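Local coordinates for protein beta-galactosidase (Bacillus circulans, PDB 4MAD) that probably hydrolyses terminal non-reducing beta-D-galactose residues in beta-D-galactosides, as a family 35 glycoside hydrolase, at residues A37-E49 against G83-V97. Numbering follows the deposited sequence.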
# COMPACT_ATOMS: atom_id res chain seq x y z
N ALA A 37 -5.35 8.69 -11.74
CA ALA A 37 -4.35 7.99 -10.94
C ALA A 37 -4.36 6.47 -11.11
O ALA A 37 -5.37 5.85 -10.99
CB ALA A 37 -4.50 8.33 -9.51
N MET A 38 -3.20 5.95 -11.45
CA MET A 38 -2.96 4.54 -11.46
C MET A 38 -1.53 4.27 -10.98
O MET A 38 -0.63 4.85 -11.45
CB MET A 38 -3.14 3.96 -12.85
CG MET A 38 -2.79 2.54 -12.94
SD MET A 38 -2.91 1.84 -14.62
CE MET A 38 -2.23 0.24 -14.30
N HIS A 39 -1.39 3.37 -10.05
CA HIS A 39 -0.08 3.08 -9.49
C HIS A 39 0.52 1.82 -10.08
O HIS A 39 -0.05 0.78 -9.99
CB HIS A 39 -0.24 2.86 -8.01
CG HIS A 39 -0.77 4.03 -7.27
ND1 HIS A 39 -0.80 5.29 -7.80
CD2 HIS A 39 -1.35 4.12 -6.05
CE1 HIS A 39 -1.35 6.11 -6.93
NE2 HIS A 39 -1.71 5.42 -5.88
N TYR A 40 1.70 1.91 -10.64
CA TYR A 40 2.25 0.75 -11.31
C TYR A 40 2.33 -0.42 -10.32
O TYR A 40 2.23 -1.53 -10.70
CB TYR A 40 3.61 1.03 -11.95
CG TYR A 40 4.60 1.61 -11.02
CD1 TYR A 40 5.56 0.84 -10.45
CD2 TYR A 40 4.58 2.91 -10.73
CE1 TYR A 40 6.44 1.37 -9.54
CE2 TYR A 40 5.47 3.46 -9.84
CZ TYR A 40 6.41 2.68 -9.22
OH TYR A 40 7.28 3.19 -8.34
N PHE A 41 2.54 -0.09 -9.06
CA PHE A 41 2.90 -1.08 -8.05
C PHE A 41 1.70 -1.81 -7.53
O PHE A 41 1.82 -2.67 -6.72
CB PHE A 41 3.72 -0.49 -6.94
CG PHE A 41 3.22 0.83 -6.40
CD1 PHE A 41 2.35 0.86 -5.35
CD2 PHE A 41 3.63 2.02 -6.93
CE1 PHE A 41 1.98 2.02 -4.83
CE2 PHE A 41 3.22 3.17 -6.42
CZ PHE A 41 2.39 3.17 -5.38
N ARG A 42 0.56 -1.44 -8.06
CA ARG A 42 -0.70 -2.02 -7.63
C ARG A 42 -1.42 -2.91 -8.67
O ARG A 42 -2.46 -3.38 -8.40
CB ARG A 42 -1.59 -0.94 -7.09
CG ARG A 42 -1.22 -0.53 -5.70
CD ARG A 42 -1.98 0.65 -5.16
NE ARG A 42 -2.08 0.66 -3.72
CZ ARG A 42 -1.93 1.72 -2.94
NH1 ARG A 42 -1.69 2.89 -3.46
NH2 ARG A 42 -2.07 1.59 -1.64
N THR A 43 -0.83 -3.10 -9.84
CA THR A 43 -1.37 -4.00 -10.85
C THR A 43 -0.23 -4.82 -11.45
O THR A 43 0.79 -4.32 -11.64
CB THR A 43 -2.13 -3.20 -11.91
OG1 THR A 43 -3.28 -2.62 -11.30
CG2 THR A 43 -2.50 -4.07 -13.07
N VAL A 44 -0.44 -6.08 -11.73
CA VAL A 44 0.66 -6.87 -12.31
C VAL A 44 1.03 -6.31 -13.68
O VAL A 44 0.17 -5.87 -14.39
CB VAL A 44 0.31 -8.38 -12.48
CG1 VAL A 44 0.21 -9.04 -11.14
CG2 VAL A 44 -0.96 -8.54 -13.27
N PRO A 45 2.29 -6.38 -14.08
CA PRO A 45 2.74 -5.72 -15.30
C PRO A 45 2.07 -6.19 -16.58
O PRO A 45 1.87 -5.43 -17.48
CB PRO A 45 4.23 -6.00 -15.34
CG PRO A 45 4.53 -6.79 -14.24
CD PRO A 45 3.42 -6.86 -13.31
N GLU A 46 1.65 -7.43 -16.61
CA GLU A 46 1.02 -8.01 -17.78
C GLU A 46 -0.23 -7.22 -18.15
O GLU A 46 -0.60 -7.19 -19.27
CB GLU A 46 0.68 -9.46 -17.50
CG GLU A 46 1.90 -10.30 -17.43
CD GLU A 46 2.58 -10.35 -16.09
OE1 GLU A 46 2.05 -9.86 -15.13
OE2 GLU A 46 3.64 -10.95 -16.03
N TYR A 47 -0.83 -6.62 -17.12
CA TYR A 47 -2.07 -5.87 -17.24
C TYR A 47 -1.96 -4.34 -17.35
O TYR A 47 -2.94 -3.67 -17.54
CB TYR A 47 -3.02 -6.28 -16.11
CG TYR A 47 -3.62 -7.67 -16.18
CD1 TYR A 47 -3.78 -8.33 -17.38
CD2 TYR A 47 -4.09 -8.28 -15.05
CE1 TYR A 47 -4.33 -9.55 -17.42
CE2 TYR A 47 -4.66 -9.50 -15.11
CZ TYR A 47 -4.77 -10.15 -16.29
OH TYR A 47 -5.36 -11.37 -16.41
N TRP A 48 -0.75 -3.81 -17.30
CA TRP A 48 -0.63 -2.37 -17.33
C TRP A 48 -1.24 -1.78 -18.61
O TRP A 48 -1.93 -0.82 -18.58
CB TRP A 48 0.84 -1.95 -17.17
CG TRP A 48 1.43 -2.11 -15.85
CD1 TRP A 48 0.79 -2.24 -14.65
CD2 TRP A 48 2.82 -2.13 -15.54
NE1 TRP A 48 1.67 -2.33 -13.65
CE2 TRP A 48 2.94 -2.27 -14.16
CE3 TRP A 48 3.98 -2.01 -16.29
CZ2 TRP A 48 4.16 -2.32 -13.52
CZ3 TRP A 48 5.17 -2.07 -15.67
CH2 TRP A 48 5.27 -2.22 -14.30
N GLU A 49 -0.98 -2.40 -19.74
CA GLU A 49 -1.53 -1.86 -20.97
C GLU A 49 -3.04 -1.87 -20.96
O GLU A 49 -3.66 -0.97 -21.38
CB GLU A 49 -1.00 -2.61 -22.17
CG GLU A 49 -1.52 -2.04 -23.49
CD GLU A 49 -0.67 -2.39 -24.68
OE1 GLU A 49 0.11 -3.29 -24.65
OE2 GLU A 49 -0.82 -1.76 -25.69
N GLY A 83 10.13 -6.31 -12.87
CA GLY A 83 8.80 -6.79 -12.66
C GLY A 83 7.79 -5.72 -12.36
O GLY A 83 7.69 -4.79 -13.06
N ILE A 84 7.04 -5.90 -11.29
CA ILE A 84 6.01 -4.98 -10.93
C ILE A 84 6.61 -3.62 -10.58
O ILE A 84 5.93 -2.65 -10.53
CB ILE A 84 5.09 -5.48 -9.80
CG1 ILE A 84 3.75 -4.77 -9.85
CG2 ILE A 84 5.66 -5.22 -8.53
CD1 ILE A 84 2.78 -5.32 -8.94
N ALA A 85 7.89 -3.61 -10.32
CA ALA A 85 8.61 -2.39 -10.01
C ALA A 85 9.24 -1.67 -11.22
O ALA A 85 9.96 -0.75 -11.03
CB ALA A 85 9.64 -2.66 -9.00
N ASP A 86 8.98 -2.12 -12.44
CA ASP A 86 9.63 -1.55 -13.58
C ASP A 86 8.85 -0.31 -13.96
O ASP A 86 8.03 -0.35 -14.81
CB ASP A 86 9.62 -2.52 -14.74
CG ASP A 86 10.63 -2.16 -15.83
OD1 ASP A 86 10.97 -1.03 -15.99
OD2 ASP A 86 11.04 -3.03 -16.52
N ILE A 87 9.12 0.79 -13.29
CA ILE A 87 8.45 2.03 -13.56
C ILE A 87 8.75 2.53 -14.95
O ILE A 87 7.90 3.05 -15.61
CB ILE A 87 8.74 3.03 -12.47
CG1 ILE A 87 7.84 4.22 -12.60
CG2 ILE A 87 10.15 3.43 -12.46
CD1 ILE A 87 8.10 5.20 -11.57
N VAL A 88 9.94 2.26 -15.43
CA VAL A 88 10.21 2.66 -16.78
C VAL A 88 9.25 2.00 -17.81
O VAL A 88 8.71 2.65 -18.65
CB VAL A 88 11.66 2.43 -17.10
CG1 VAL A 88 11.95 2.67 -18.52
CG2 VAL A 88 12.50 3.32 -16.27
N ARG A 89 9.00 0.72 -17.68
CA ARG A 89 8.11 0.03 -18.56
C ARG A 89 6.71 0.60 -18.44
O ARG A 89 6.05 0.79 -19.40
CB ARG A 89 8.11 -1.43 -18.22
CG ARG A 89 7.17 -2.29 -19.06
CD ARG A 89 7.09 -3.71 -18.56
NE ARG A 89 5.98 -4.42 -19.17
CZ ARG A 89 5.71 -5.68 -18.98
NH1 ARG A 89 6.44 -6.41 -18.18
NH2 ARG A 89 4.68 -6.22 -19.62
N PHE A 90 6.30 0.89 -17.22
CA PHE A 90 4.96 1.37 -17.02
C PHE A 90 4.78 2.68 -17.74
O PHE A 90 3.86 2.86 -18.48
CB PHE A 90 4.68 1.54 -15.53
CG PHE A 90 3.40 2.26 -15.23
CD1 PHE A 90 2.21 1.63 -15.30
CD2 PHE A 90 3.39 3.56 -14.86
CE1 PHE A 90 1.07 2.27 -15.04
CE2 PHE A 90 2.24 4.19 -14.61
CZ PHE A 90 1.10 3.56 -14.69
N ILE A 91 5.72 3.58 -17.53
CA ILE A 91 5.66 4.86 -18.17
C ILE A 91 5.74 4.82 -19.72
O ILE A 91 5.01 5.46 -20.38
CB ILE A 91 6.71 5.81 -17.60
CG1 ILE A 91 6.43 6.03 -16.11
CG2 ILE A 91 6.75 7.09 -18.39
CD1 ILE A 91 7.35 6.94 -15.47
N LYS A 92 6.59 3.99 -20.25
CA LYS A 92 6.63 3.75 -21.68
C LYS A 92 5.31 3.20 -22.18
O LYS A 92 4.93 3.47 -23.25
CB LYS A 92 7.73 2.82 -22.06
CG LYS A 92 9.04 3.47 -22.06
CD LYS A 92 10.13 2.45 -22.21
CE LYS A 92 11.39 3.09 -22.57
NZ LYS A 92 12.33 2.08 -22.99
N THR A 93 4.63 2.43 -21.37
CA THR A 93 3.34 1.92 -21.74
C THR A 93 2.31 3.04 -21.90
O THR A 93 1.52 3.04 -22.80
CB THR A 93 2.85 0.79 -20.85
OG1 THR A 93 3.86 -0.19 -20.75
CG2 THR A 93 1.58 0.17 -21.40
N ALA A 94 2.35 3.99 -20.99
CA ALA A 94 1.47 5.15 -21.01
C ALA A 94 1.74 5.94 -22.29
O ALA A 94 0.87 6.28 -23.02
CB ALA A 94 1.68 5.99 -19.81
N GLU A 95 3.00 6.13 -22.56
CA GLU A 95 3.37 6.81 -23.77
C GLU A 95 2.84 6.08 -25.01
O GLU A 95 2.32 6.68 -25.85
CB GLU A 95 4.86 6.94 -23.87
CG GLU A 95 5.29 7.69 -25.08
CD GLU A 95 6.78 7.82 -25.18
OE1 GLU A 95 7.43 6.80 -25.16
OE2 GLU A 95 7.28 8.93 -25.30
N LYS A 96 2.94 4.78 -25.06
CA LYS A 96 2.47 4.01 -26.22
C LYS A 96 0.97 4.17 -26.46
O LYS A 96 0.48 4.22 -27.56
CB LYS A 96 2.80 2.57 -25.96
CG LYS A 96 2.37 1.63 -26.96
CD LYS A 96 2.56 0.16 -26.58
CE LYS A 96 1.45 -0.70 -27.19
NZ LYS A 96 1.73 -2.15 -27.38
N VAL A 97 0.26 4.22 -25.36
CA VAL A 97 -1.16 4.29 -25.36
C VAL A 97 -1.59 5.72 -25.60
O VAL A 97 -2.72 5.96 -25.87
CB VAL A 97 -1.70 3.80 -24.01
CG1 VAL A 97 -2.99 4.38 -23.70
CG2 VAL A 97 -1.72 2.34 -23.96
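F90 packs against both W48 and Y40 in an aromatic cluster of the (beta/alpha)8 barrel. The cluster joins the loop after the first barrel strand, 34-38, and the start of helix 48-58 to helix 87-97, which leads into the third strand, 100-104. The packing is tight here. F90 turns its edge to the face of W48, with the planes at 80° and F90 CD1 3.8 Å from W48 CD2. F90 CB lies over the six-membered ring of W48. Y40 CB covers a face of the F90 ring, 3.5 Å from F90 CG. M38 adds a Met-aromatic contact, its SD at the edge of F90. With CG anti to the backbone N (chi1 175°) and the chain extended, M38 CE also reaches F90 CE1.

I87 lies over one face of the Y40 ring, and F41 covers the opposite face. The Y40 hydroxyl is hydrogen-bonded to H72 NE2 and to A68 N. W48 NE1 donates to Y40 O in the carbonyl plane, on a lone pair, and more weakly to T43 O. These bonds help to hold the indole in its rotation. The CG1 branch of I84 packs against carbonyl oxygens of the 37-49 loop, with CD1 3.6 Å from F41 O. I84 O is buried at the edges of the Y40 and W48 rings and has no hydrogen-bond partner.

The outer side is looser and more polar. The extended R89 lays one guanidinium face on P45, with NH1 3.6 Å from P45 CB. T93 CG2 touches E49 CA. At the exposed end, K96 NZ forms a salt bridge with E49 OE2 at 3.1 Å.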